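PDB 5OFU: FBP protein from Leishmania major, which probably hydrolyses fructose 1,6-bisphosphate to fructose 6-phosphate and phosphate, a metal-dependent step of carbohydrate biosynthesis, and binds AMP at a separate site. Local coordinates for residues G26-L31 and G111-F116; I214-E219 and G264-P269; Y268-N273 and R317-F322. All blocks are in the same frame, centred on the assembly; numbering follows the deposited sequence.

Interaction 1 of 3, residues G26-L31 and G111-F116; sequences GDFTLL and GDYLIF. With AMP (adenosine monophosphate), chain E.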
loop_
_atom_site.group_PDB
_atom_site.type_symbol
_atom_site.label_atom_id
_atom_site.label_comp_id
_atom_site.label_asym_id
_atom_site.label_seq_id
_atom_site.Cartn_x
_atom_site.Cartn_y
_atom_site.Cartn_z
ATOM N N GLY A 26 -32.276 -4.642 -4.354
ATOM C CA GLY A 26 -30.918 -4.159 -4.110
ATOM C C GLY A 26 -30.247 -4.787 -2.897
ATOM O O GLY A 26 -29.120 -4.421 -2.580
ATOM N N ASP A 27 -30.937 -5.701 -2.202
ATOM C CA ASP A 27 -30.428 -6.315 -0.966
ATOM C C ASP A 27 -29.232 -7.210 -1.258
ATOM O O ASP A 27 -28.229 -7.177 -0.547
ATOM C CB ASP A 27 -31.487 -7.187 -0.271
ATOM C CG ASP A 27 -32.666 -6.396 0.263
ATOM O OD1 ASP A 27 -32.643 -5.147 0.201
ATOM O OD2 ASP A 27 -33.630 -7.042 0.733
ATOM N N PHE A 28 -29.371 -8.011 -2.306
ATOM C CA PHE A 28 -28.323 -8.904 -2.744
ATOM C C PHE A 28 -27.090 -8.111 -3.154
ATOM O O PHE A 28 -25.974 -8.501 -2.809
ATOM C CB PHE A 28 -28.811 -9.785 -3.893
ATOM C CG PHE A 28 -27.824 -10.813 -4.332
ATOM C CD1 PHE A 28 -26.849 -10.502 -5.264
ATOM C CD2 PHE A 28 -27.869 -12.104 -3.821
ATOM C CE1 PHE A 28 -25.931 -11.453 -5.678
ATOM C CE2 PHE A 28 -26.962 -13.067 -4.239
ATOM C CZ PHE A 28 -25.992 -12.739 -5.170
ATOM N N THR A 29 -27.285 -7.015 -3.881
ATOM C CA THR A 29 -26.174 -6.132 -4.265
ATOM C C THR A 29 -25.458 -5.587 -3.045
ATOM O O THR A 29 -24.220 -5.670 -2.977
ATOM C CB THR A 29 -26.624 -5.000 -5.190
ATOM O OG1 THR A 29 -26.878 -5.564 -6.480
ATOM C CG2 THR A 29 -25.556 -3.916 -5.331
ATOM N N LEU A 30 -26.211 -5.117 -2.053
ATOM C CA LEU A 30 -25.590 -4.659 -0.799
ATOM C C LEU A 30 -24.843 -5.752 -0.005
ATOM O O LEU A 30 -23.875 -5.462 0.690
ATOM C CB LEU A 30 -26.615 -3.971 0.104
ATOM C CG LEU A 30 -27.031 -2.580 -0.376
ATOM C CD1 LEU A 30 -28.117 -2.013 0.530
ATOM C CD2 LEU A 30 -25.824 -1.660 -0.439
ATOM N N LEU A 31 -25.316 -6.989 -0.109
ATOM C CA LEU A 31 -24.688 -8.147 0.519
ATOM C C LEU A 31 -23.323 -8.459 -0.096
ATOM O O LEU A 31 -22.372 -8.734 0.617
ATOM C CB LEU A 31 -25.623 -9.356 0.388
ATOM C CG LEU A 31 -25.239 -10.656 1.078
ATOM C CD1 LEU A 31 -25.260 -10.457 2.585
ATOM C CD2 LEU A 31 -26.200 -11.760 0.666
ATOM N N GLY A 111 -33.198 -8.891 6.486
ATOM C CA GLY A 111 -33.616 -9.307 5.144
ATOM C C GLY A 111 -33.998 -10.773 5.143
ATOM O O GLY A 111 -34.376 -11.323 6.172
ATOM N N ASP A 112 -33.909 -11.407 3.981
ATOM C CA ASP A 112 -34.342 -12.804 3.835
ATOM C C ASP A 112 -33.227 -13.722 3.319
ATOM O O ASP A 112 -33.514 -14.780 2.761
ATOM C CB ASP A 112 -35.599 -12.874 2.949
ATOM C CG ASP A 112 -35.338 -12.432 1.523
ATOM O OD1 ASP A 112 -34.689 -11.378 1.347
ATOM O OD2 ASP A 112 -35.802 -13.104 0.579
ATOM N N TYR A 113 -31.967 -13.312 3.511
ATOM C CA TYR A 113 -30.809 -14.105 3.096
ATOM C C TYR A 113 -30.165 -14.795 4.291
ATOM O O TYR A 113 -30.060 -14.202 5.369
ATOM C CB TYR A 113 -29.788 -13.245 2.351
ATOM C CG TYR A 113 -30.256 -12.888 0.969
ATOM C CD1 TYR A 113 -30.277 -13.840 -0.032
ATOM C CD2 TYR A 113 -30.678 -11.598 0.655
ATOM C CE1 TYR A 113 -30.718 -13.530 -1.306
ATOM C CE2 TYR A 113 -31.116 -11.279 -0.626
ATOM C CZ TYR A 113 -31.137 -12.256 -1.608
ATOM O OH TYR A 113 -31.585 -11.992 -2.889
ATOM N N LEU A 114 -29.795 -16.064 4.099
ATOM C CA LEU A 114 -29.008 -16.835 5.066
ATOM C C LEU A 114 -27.617 -16.994 4.480
ATOM O O LEU A 114 -27.500 -17.448 3.341
ATOM C CB LEU A 114 -29.607 -18.226 5.296
ATOM C CG LEU A 114 -31.065 -18.349 5.763
ATOM C CD1 LEU A 114 -32.030 -18.246 4.599
ATOM C CD2 LEU A 114 -31.296 -19.661 6.503
ATOM N N ILE A 115 -26.586 -16.577 5.219
ATOM C CA ILE A 115 -25.178 -16.718 4.787
ATOM C C ILE A 115 -24.490 -17.730 5.686
ATOM O O ILE A 115 -24.561 -17.633 6.910
ATOM C CB ILE A 115 -24.332 -15.413 4.890
ATOM C CG1 ILE A 115 -25.169 -14.158 4.684
ATOM C CG2 ILE A 115 -23.170 -15.445 3.900
ATOM C CD1 ILE A 115 -25.972 -14.126 3.403
ATOM N N PHE A 116 -23.839 -18.707 5.081
ATOM C CA PHE A 116 -23.008 -19.637 5.827
ATOM C C PHE A 116 -21.596 -19.500 5.299
ATOM O O PHE A 116 -21.385 -19.526 4.083
ATOM C CB PHE A 116 -23.544 -21.061 5.708
ATOM C CG PHE A 116 -24.874 -21.231 6.363
ATOM C CD1 PHE A 116 -24.963 -21.484 7.727
ATOM C CD2 PHE A 116 -26.037 -21.084 5.636
ATOM C CE1 PHE A 116 -26.198 -21.615 8.349
ATOM C CE2 PHE A 116 -27.271 -21.208 6.253
ATOM C CZ PHE A 116 -27.352 -21.472 7.613
HETATM P P AMP E . -32.812 -8.834 -4.211
HETATM O O1P AMP E . -31.709 -7.811 -4.290
HETATM O O2P AMP E . -32.844 -9.629 -2.930
HETATM O O3P AMP E . -34.179 -8.330 -4.611
HETATM O "O5'" AMP E . -32.430 -9.822 -5.411
HETATM C "C5'" AMP E . -33.171 -11.014 -5.649
HETATM C "C4'" AMP E . -32.407 -11.973 -6.554
HETATM O "O4'" AMP E . -32.026 -11.346 -7.780
HETATM C "C3'" AMP E . -31.124 -12.496 -5.937
HETATM O "O3'" AMP E . -31.332 -13.644 -5.122
HETATM C "C2'" AMP E . -30.267 -12.797 -7.140
HETATM O "O2'" AMP E . -30.501 -14.108 -7.655
HETATM C "C1'" AMP E . -30.693 -11.730 -8.139
HETATM N N9 AMP E . -29.736 -10.596 -8.000
HETATM C C8 AMP E . -29.939 -9.434 -7.341
HETATM N N7 AMP E . -28.850 -8.638 -7.410
HETATM C C5 AMP E . -27.926 -9.294 -8.115
HETATM C C6 AMP E . -26.549 -9.015 -8.538
HETATM N N6 AMP E . -25.975 -7.847 -8.208
HETATM N N1 AMP E . -25.908 -9.956 -9.262
HETATM C C2 AMP E . -26.491 -11.130 -9.596
HETATM N N3 AMP E . -27.749 -11.451 -9.229
HETATM C C4 AMP E . -28.500 -10.588 -8.497
#

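Interaction 2 of 3, residues I214-E219 and G264-P269; sequences IYSVNE and GIFCYP. With F6P (6-O-phosphono-beta-D-fructofuranose), chain F.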
loop_
_atom_site.group_PDB
_atom_site.type_symbol
_atom_site.label_atom_id
_atom_site.label_comp_id
_atom_site.label_asym_id
_atom_site.label_seq_id
_atom_site.Cartn_x
_atom_site.Cartn_y
_atom_site.Cartn_z
ATOM N N ILE A 214 -3.516 -34.098 -12.252
ATOM C CA ILE A 214 -3.119 -33.598 -10.929
ATOM C C ILE A 214 -4.154 -34.061 -9.925
ATOM O O ILE A 214 -5.354 -33.926 -10.177
ATOM C CB ILE A 214 -2.995 -32.044 -10.860
ATOM C CG1 ILE A 214 -2.042 -31.519 -11.943
ATOM C CG2 ILE A 214 -2.487 -31.599 -9.487
ATOM C CD1 ILE A 214 -2.092 -30.014 -12.132
ATOM N N TYR A 215 -3.694 -34.596 -8.796
ATOM C CA TYR A 215 -4.594 -34.997 -7.724
ATOM C C TYR A 215 -4.164 -34.419 -6.381
ATOM O O TYR A 215 -2.968 -34.279 -6.093
ATOM C CB TYR A 215 -4.746 -36.524 -7.651
ATOM C CG TYR A 215 -3.574 -37.266 -7.068
ATOM C CD1 TYR A 215 -2.451 -37.525 -7.836
ATOM C CD2 TYR A 215 -3.597 -37.734 -5.755
ATOM C CE1 TYR A 215 -1.376 -38.218 -7.318
ATOM C CE2 TYR A 215 -2.524 -38.428 -5.221
ATOM C CZ TYR A 215 -1.411 -38.672 -6.011
ATOM O OH TYR A 215 -0.310 -39.371 -5.515
ATOM N N SER A 216 -5.171 -34.108 -5.568
ATOM C CA SER A 216 -4.993 -33.389 -4.323
ATOM C C SER A 216 -5.764 -34.075 -3.196
ATOM O O SER A 216 -6.987 -34.094 -3.200
ATOM C CB SER A 216 -5.434 -31.931 -4.510
ATOM O OG SER A 216 -5.069 -31.148 -3.400
ATOM N N VAL A 217 -5.021 -34.646 -2.250
ATOM C CA VAL A 217 -5.584 -35.418 -1.145
ATOM C C VAL A 217 -4.474 -35.586 -0.109
ATOM O O VAL A 217 -3.291 -35.480 -0.463
ATOM C CB VAL A 217 -6.105 -36.802 -1.637
ATOM C CG1 VAL A 217 -4.984 -37.653 -2.239
ATOM C CG2 VAL A 217 -6.804 -37.561 -0.520
ATOM N N ASN A 218 -4.846 -35.802 1.155
ATOM C CA ASN A 218 -3.880 -36.067 2.231
ATOM C C ASN A 218 -3.582 -37.570 2.342
ATOM O O ASN A 218 -4.306 -38.300 3.013
ATOM C CB ASN A 218 -4.383 -35.523 3.585
ATOM C CG ASN A 218 -3.336 -35.631 4.690
ATOM O OD1 ASN A 218 -2.308 -36.320 4.558
ATOM N ND2 ASN A 218 -3.585 -34.949 5.789
ATOM N N GLU A 219 -2.479 -38.008 1.728
ATOM C CA GLU A 219 -2.081 -39.435 1.745
ATOM C C GLU A 219 -1.543 -39.917 3.083
ATOM O O GLU A 219 -1.320 -41.101 3.250
ATOM C CB GLU A 219 -1.074 -39.754 0.628
ATOM C CG GLU A 219 -1.680 -39.636 -0.757
ATOM C CD GLU A 219 -0.905 -40.396 -1.805
ATOM O OE1 GLU A 219 -0.700 -41.618 -1.618
ATOM O OE2 GLU A 219 -0.558 -39.798 -2.845
ATOM N N GLY A 264 -7.913 -30.937 -12.574
ATOM C CA GLY A 264 -7.444 -32.023 -11.707
ATOM C C GLY A 264 -8.570 -32.477 -10.808
ATOM O O GLY A 264 -9.740 -32.302 -11.141
ATOM N N ILE A 265 -8.204 -33.054 -9.670
ATOM C CA ILE A 265 -9.167 -33.513 -8.689
ATOM C C ILE A 265 -8.704 -33.177 -7.276
ATOM O O ILE A 265 -7.525 -33.249 -6.959
ATOM C CB ILE A 265 -9.471 -35.040 -8.831
ATOM C CG1 ILE A 265 -10.703 -35.414 -7.992
ATOM C CG2 ILE A 265 -8.268 -35.913 -8.456
ATOM C CD1 ILE A 265 -11.194 -36.828 -8.215
ATOM N N PHE A 266 -9.667 -32.807 -6.440
ATOM C CA PHE A 266 -9.467 -32.611 -5.014
ATOM C C PHE A 266 -10.346 -33.613 -4.273
ATOM O O PHE A 266 -11.536 -33.719 -4.545
ATOM C CB PHE A 266 -9.839 -31.172 -4.608
ATOM C CG PHE A 266 -9.710 -30.919 -3.138
ATOM C CD1 PHE A 266 -8.469 -30.623 -2.581
ATOM C CD2 PHE A 266 -10.819 -31.034 -2.300
ATOM C CE1 PHE A 266 -8.333 -30.423 -1.218
ATOM C CE2 PHE A 266 -10.696 -30.836 -0.941
ATOM C CZ PHE A 266 -9.447 -30.528 -0.396
ATOM N N CYS A 267 -9.758 -34.323 -3.321
ATOM C CA CYS A 267 -10.466 -35.359 -2.581
ATOM C C CYS A 267 -10.249 -35.222 -1.099
ATOM O O CYS A 267 -9.115 -35.054 -0.648
ATOM C CB CYS A 267 -9.980 -36.743 -3.004
ATOM S SG CYS A 267 -10.338 -37.133 -4.721
ATOM N N TYR A 268 -11.335 -35.287 -0.347
ATOM C CA TYR A 268 -11.254 -35.567 1.069
ATOM C C TYR A 268 -12.273 -36.668 1.357
ATOM O O TYR A 268 -13.438 -36.381 1.630
ATOM C CB TYR A 268 -11.483 -34.311 1.907
ATOM C CG TYR A 268 -10.801 -34.444 3.247
ATOM C CD1 TYR A 268 -11.164 -35.460 4.126
ATOM C CD2 TYR A 268 -9.766 -33.573 3.631
ATOM C CE1 TYR A 268 -10.536 -35.617 5.341
ATOM C CE2 TYR A 268 -9.132 -33.731 4.855
ATOM C CZ TYR A 268 -9.530 -34.761 5.699
ATOM O OH TYR A 268 -8.954 -34.952 6.921
ATOM N N PRO A 269 -11.835 -37.943 1.287
ATOM C CA PRO A 269 -12.739 -39.085 1.368
ATOM C C PRO A 269 -13.078 -39.472 2.806
ATOM O O PRO A 269 -12.643 -38.817 3.756
ATOM C CB PRO A 269 -11.927 -40.192 0.694
ATOM C CG PRO A 269 -10.541 -39.898 1.117
ATOM C CD PRO A 269 -10.433 -38.395 1.203
HETATM O O1 F6P F . -11.037 -27.782 8.195
HETATM C C1 F6P F . -11.046 -27.524 6.785
HETATM C C2 F6P F . -9.618 -27.578 6.256
HETATM O O2 F6P F . -8.862 -26.536 6.888
HETATM C C3 F6P F . -9.545 -27.450 4.736
HETATM O O3 F6P F . -9.135 -26.149 4.313
HETATM C C4 F6P F . -8.535 -28.488 4.291
HETATM O O4 F6P F . -8.873 -29.115 3.055
HETATM C C5 F6P F . -8.537 -29.498 5.415
HETATM O O5 F6P F . -9.049 -28.850 6.583
HETATM C C6 F6P F . -7.148 -30.027 5.705
HETATM O O6 F6P F . -7.328 -31.186 6.515
HETATM P P F6P F . -6.123 -32.204 6.822
HETATM O O1P F6P F . -5.258 -31.467 7.820
HETATM O O2P F6P F . -5.482 -32.446 5.473
HETATM O O3P F6P F . -6.862 -33.360 7.429
#

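Interaction 3 of 3, residues Y268-N273 and R317-F322; sequences YPKDAN and RTPVYF. With F6P (6-O-phosphono-beta-D-fructofuranose), chain F.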
loop_
_atom_site.group_PDB
_atom_site.type_symbol
_atom_site.label_atom_id
_atom_site.label_comp_id
_atom_site.label_asym_id
_atom_site.label_seq_id
_atom_site.Cartn_x
_atom_site.Cartn_y
_atom_site.Cartn_z
ATOM N N TYR A 268 -11.335 -35.287 -0.347
ATOM C CA TYR A 268 -11.254 -35.567 1.069
ATOM C C TYR A 268 -12.273 -36.668 1.357
ATOM O O TYR A 268 -13.438 -36.381 1.630
ATOM C CB TYR A 268 -11.483 -34.311 1.907
ATOM C CG TYR A 268 -10.801 -34.444 3.247
ATOM C CD1 TYR A 268 -11.164 -35.460 4.126
ATOM C CD2 TYR A 268 -9.766 -33.573 3.631
ATOM C CE1 TYR A 268 -10.536 -35.617 5.341
ATOM C CE2 TYR A 268 -9.132 -33.731 4.855
ATOM C CZ TYR A 268 -9.530 -34.761 5.699
ATOM O OH TYR A 268 -8.954 -34.952 6.921
ATOM N N PRO A 269 -11.835 -37.943 1.287
ATOM C CA PRO A 269 -12.739 -39.085 1.368
ATOM C C PRO A 269 -13.078 -39.472 2.806
ATOM O O PRO A 269 -12.643 -38.817 3.756
ATOM C CB PRO A 269 -11.927 -40.192 0.694
ATOM C CG PRO A 269 -10.541 -39.898 1.117
ATOM C CD PRO A 269 -10.433 -38.395 1.203
ATOM N N LYS A 270 -13.845 -40.542 2.952
ATOM C CA LYS A 270 -14.119 -41.119 4.258
ATOM C C LYS A 270 -12.858 -41.787 4.801
ATOM O O LYS A 270 -11.987 -42.206 4.034
ATOM C CB LYS A 270 -15.202 -42.185 4.157
ATOM C CG LYS A 270 -16.527 -41.702 3.638
ATOM C CD LYS A 270 -17.515 -42.849 3.575
ATOM C CE LYS A 270 -18.841 -42.365 3.028
ATOM N NZ LYS A 270 -19.936 -43.309 3.376
ATOM N N ASP A 271 -12.765 -41.883 6.121
ATOM C CA ASP A 271 -11.764 -42.730 6.749
ATOM C C ASP A 271 -12.277 -43.315 8.067
ATOM O O ASP A 271 -13.315 -42.896 8.563
ATOM C CB ASP A 271 -10.404 -42.005 6.878
ATOM C CG ASP A 271 -10.414 -40.842 7.870
ATOM O OD1 ASP A 271 -10.551 -41.089 9.093
ATOM O OD2 ASP A 271 -10.205 -39.680 7.435
ATOM N N ALA A 272 -11.563 -44.303 8.598
ATOM C CA ALA A 272 -11.935 -44.968 9.851
ATOM C C ALA A 272 -12.353 -44.004 10.968
ATOM O O ALA A 272 -13.341 -44.254 11.644
ATOM C CB ALA A 272 -10.798 -45.865 10.326
ATOM N N ASN A 273 -11.619 -42.906 11.139
ATOM C CA ASN A 273 -11.916 -41.899 12.188
ATOM C C ASN A 273 -12.970 -40.859 11.769
ATOM O O ASN A 273 -13.641 -40.285 12.622
ATOM C CB ASN A 273 -10.647 -41.150 12.606
ATOM C CG ASN A 273 -9.496 -42.078 12.945
ATOM O OD1 ASN A 273 -8.341 -41.753 12.691
ATOM N ND2 ASN A 273 -9.803 -43.240 13.504
ATOM N N ARG A 317 -21.079 -33.257 8.095
ATOM C CA ARG A 317 -19.898 -33.467 7.279
ATOM C C ARG A 317 -20.249 -34.269 6.043
ATOM O O ARG A 317 -21.293 -34.904 5.993
ATOM C CB ARG A 317 -18.830 -34.186 8.083
ATOM C CG ARG A 317 -18.321 -33.384 9.274
ATOM C CD ARG A 317 -17.279 -34.192 10.025
ATOM N NE ARG A 317 -16.976 -33.656 11.342
ATOM C CZ ARG A 317 -16.113 -32.677 11.602
ATOM N NH1 ARG A 317 -15.438 -32.068 10.631
ATOM N NH2 ARG A 317 -15.940 -32.286 12.860
ATOM N N THR A 318 -19.373 -34.215 5.044
ATOM C CA THR A 318 -19.511 -35.001 3.811
ATOM C C THR A 318 -18.156 -35.239 3.174
ATOM O O THR A 318 -17.282 -34.377 3.240
ATOM C CB THR A 318 -20.411 -34.318 2.763
ATOM O OG1 THR A 318 -20.334 -35.026 1.522
ATOM C CG2 THR A 318 -20.000 -32.863 2.517
ATOM N N PRO A 319 -17.959 -36.428 2.580
ATOM C CA PRO A 319 -16.758 -36.581 1.765
ATOM C C PRO A 319 -16.887 -35.740 0.508
ATOM O O PRO A 319 -18.015 -35.386 0.132
ATOM C CB PRO A 319 -16.745 -38.074 1.429
ATOM C CG PRO A 319 -18.148 -38.521 1.572
ATOM C CD PRO A 319 -18.743 -37.678 2.656
ATOM N N VAL A 320 -15.761 -35.401 -0.123
ATOM C CA VAL A 320 -15.795 -34.648 -1.375
ATOM C C VAL A 320 -14.873 -35.234 -2.416
ATOM O O VAL A 320 -13.798 -35.710 -2.087
ATOM C CB VAL A 320 -15.482 -33.135 -1.176
ATOM C CG1 VAL A 320 -16.463 -32.513 -0.196
ATOM C CG2 VAL A 320 -14.064 -32.898 -0.713
ATOM N N TYR A 321 -15.335 -35.215 -3.664
ATOM C CA TYR A 321 -14.544 -35.584 -4.837
ATOM C C TYR A 321 -14.873 -34.554 -5.909
ATOM O O TYR A 321 -15.870 -34.682 -6.628
ATOM C CB TYR A 321 -14.894 -37.012 -5.296
ATOM C CG TYR A 321 -14.955 -38.002 -4.144
ATOM C CD1 TYR A 321 -13.796 -38.607 -3.650
ATOM C CD2 TYR A 321 -16.158 -38.305 -3.528
ATOM C CE1 TYR A 321 -13.845 -39.491 -2.586
ATOM C CE2 TYR A 321 -16.218 -39.197 -2.461
ATOM C CZ TYR A 321 -15.057 -39.788 -1.997
ATOM O OH TYR A 321 -15.126 -40.681 -0.954
ATOM N N PHE A 322 -14.076 -33.491 -5.959
ATOM C CA PHE A 322 -14.401 -32.274 -6.724
ATOM C C PHE A 322 -13.371 -32.110 -7.820
ATOM O O PHE A 322 -12.190 -32.328 -7.574
ATOM C CB PHE A 322 -14.322 -31.032 -5.811
ATOM C CG PHE A 322 -15.489 -30.845 -4.867
ATOM C CD1 PHE A 322 -16.436 -31.843 -4.631
ATOM C CD2 PHE A 322 -15.615 -29.648 -4.164
ATOM C CE1 PHE A 322 -17.488 -31.639 -3.748
ATOM C CE2 PHE A 322 -16.676 -29.431 -3.288
ATOM C CZ PHE A 322 -17.610 -30.426 -3.073
HETATM O O1 F6P F . -11.037 -27.782 8.195
HETATM C C1 F6P F . -11.046 -27.524 6.785
HETATM C C2 F6P F . -9.618 -27.578 6.256
HETATM O O2 F6P F . -8.862 -26.536 6.888
HETATM C C3 F6P F . -9.545 -27.450 4.736
HETATM O O3 F6P F . -9.135 -26.149 4.313
HETATM C C4 F6P F . -8.535 -28.488 4.291
HETATM O O4 F6P F . -8.873 -29.115 3.055
HETATM C C5 F6P F . -8.537 -29.498 5.415
HETATM O O5 F6P F . -9.049 -28.850 6.583
HETATM C C6 F6P F . -7.148 -30.027 5.705
HETATM O O6 F6P F . -7.328 -31.186 6.515
HETATM P P F6P F . -6.123 -32.204 6.822
HETATM O O1P F6P F . -5.258 -31.467 7.820
HETATM O O2P F6P F . -5.482 -32.446 5.473
HETATM O O3P F6P F . -6.862 -33.360 7.429
HETATM O O HOH W 1 -14.548 -34.536 3.754
#

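Interaction 1 of 3, residues G26-L31 and G111-F116
The first turn of helix 27-47 (residues 27-31), carrying Phe-28 and Leu-31, runs roughly alongside strand 113-116 with Tyr-113 and Ile-115, the axes 11.2 Å apart at 22°, so the segments meet through side chains alone. The rings of Phe-28 and Tyr-113 form an offset edge-to-face pair, centroids 5.9 Å apart and planes at 63°, with the edge of Phe-28 turned toward the tyrosine. Phe-28 CG lies anti to the backbone N, which carries the ring alongside the nucleotide: AMP C2' sits over one face, near the rim. Deeper in, Leu-31 and Ile-115 meet tip to tip, CD2 of Leu-31 lying 3.6 Å from CD1 of Ile-115; Val-91 and Val-138 of the flanking strands also pack against both.

Tyr-113 crosses to the ligand at its hydroxyl. Tyr-113 OH donates to AMP O2P at 2.7 Å, with the phosphate oxygen in the plane of the ring, and accepts from AMP O3' at 2.8 Å, tying phosphate and ribose to one phenol. AMP O1P sits at the start of the helix, taking a bond from Phe-28 N (3.1 Å, 165°) and a weak one from Gly-26 N; the helix end would be expected to favour the anion. Thr-29 OG1 accepts from AMP N6 at 3.0 Å. Arg-25 also binds AMP and forms a salt bridge with Asp-112, which lies close to the like-charged Asp-27. The start of the helix and the start of the strand thus form part of the AMP site, which in class 1 fructose-1,6-bisphosphatases is the allosteric inhibitor site.

Interaction 2 of 3, residues I214-E219 and G264-P269
Ser-216, Ile-265 and Val-217 carry the pairing of two parallel neighbours, strands 214-216 and 265-268, in the mixed sheet of the C-terminal half. The chain passes between them by beta-alpha-beta crossovers through helix 227-238, strand 245-246 and helix 252-262. Ile-265 holds its partner through both backbone groups: its N donates to Ile-214 O at 3.0 Å, and its O takes a weak bond from Ser-216 N at 2.9 Å. Its CG2 branch, placed between the backbone N and the carbonyl carbon, is turned to Tyr-215 CB, 3.7 Å away, on the face that looks toward helix 227-238.

Ser-216 lies on the other face, beside Phe-266 and facing helix 252-262, on which both pack. Its O receives Cys-267 N at 2.8 Å almost straight along the carbonyl bond (C=O...N 176°). With chi1 at -170°, Ser-216 OG stands at the edge of the phenylalanine ring, 3.5 Å from Phe-266 CD1, while its hydrogen bond goes to Arg-247 O. This buried hydroxyl therefore also ties in the chain just after strand 245-246.

Val-217 adds side-chain contacts. Its CB lies 4.1 Å from Cys-267 CB, and its CG2 reaches 4.1 Å from Pro-269 CD, the two side chains crossing at about a right angle; Trp-225 packs on both. Beyond it the segment turns toward a neighbouring subunit: Glu-219 OE2 receives the hydroxyl of Tyr-215, while OE1 pairs with Lys-237 of its own chain and of the second subunit. Asn-218 OD1 accepts from Ala-246 N of the second subunit, and Asn-218 ND2 donates to O2P of the fructose 6-phosphate at 3.2 Å.

Interaction 3 of 3, residues Y268-N273 and R317-F322
Tyr-268 and Val-320 form an antiparallel hydrogen-bonded pair at the end of strand 265-268, each backbone giving and taking one bond. Tyr-268 N donates to Val-320 O at 3.0 Å, and Val-320 N returns to Tyr-268 O at 3.1 Å. The second bond reaches its acceptor from above the carbonyl plane, 46° out of it. Tyr-268 O is gripped twice, since a water also donates to it at 3.0 Å. The same water donates to Thr-318 O at 2.8 Å, bridging the two carbonyls across the contact.

Apolar contacts extend the pairing on both sides. Tyr-268 CB touches Val-320 CG2 at 3.9 Å. The Tyr-321 ring comes obliquely to Pro-269, with its OH 3.6 Å from Pro-269 CB. Lys-270, extended beyond CG, lays its aliphatic part across Pro-319, the two CG atoms 4.1 Å apart.

The polar contact with the ligand belongs to Tyr-268. Its CG is anti to the backbone N (chi1 -154°), which takes the ring away from segment 317-322 into the sugar phosphate site. There Tyr-268 OH donates to O3P of the fructose 6-phosphate at 2.7 Å, with the phosphorus in the ring plane at its edge, and Gln-274 is a second partner of this hydroxyl.

Around the pair, Val-320 rests on helix 281-294 and Tyr-321 on helix 325-337, while strands 265-268 and 298-300 are both paired antiparallel to strand 317-323.

Overall arrangement
Interactions 2 and 3 are neighbouring parts of one sheet that end at the same sugar phosphate site. They share Tyr-268 and Pro-269, their centres are about 10 Å apart, and Phe-266 N and Phe-322 O (2.8 Å) probably form a further hydrogen bond between strands 265-268 and 317-323. Asn-218 of interaction 2 and the shared Tyr-268 bind the phosphate of fructose 6-phosphate; the ligand is also bonded to Lys-278, Tyr-248, Asp-121 and Met-252 of the same chain and to Arg-247 of the second subunit. Interaction 1 holds AMP on the opposite side of the chain's centre: its centre lies about 33 Å from that of interaction 2 and 31 Å from that of interaction 3, consistent with allosteric control at a distance.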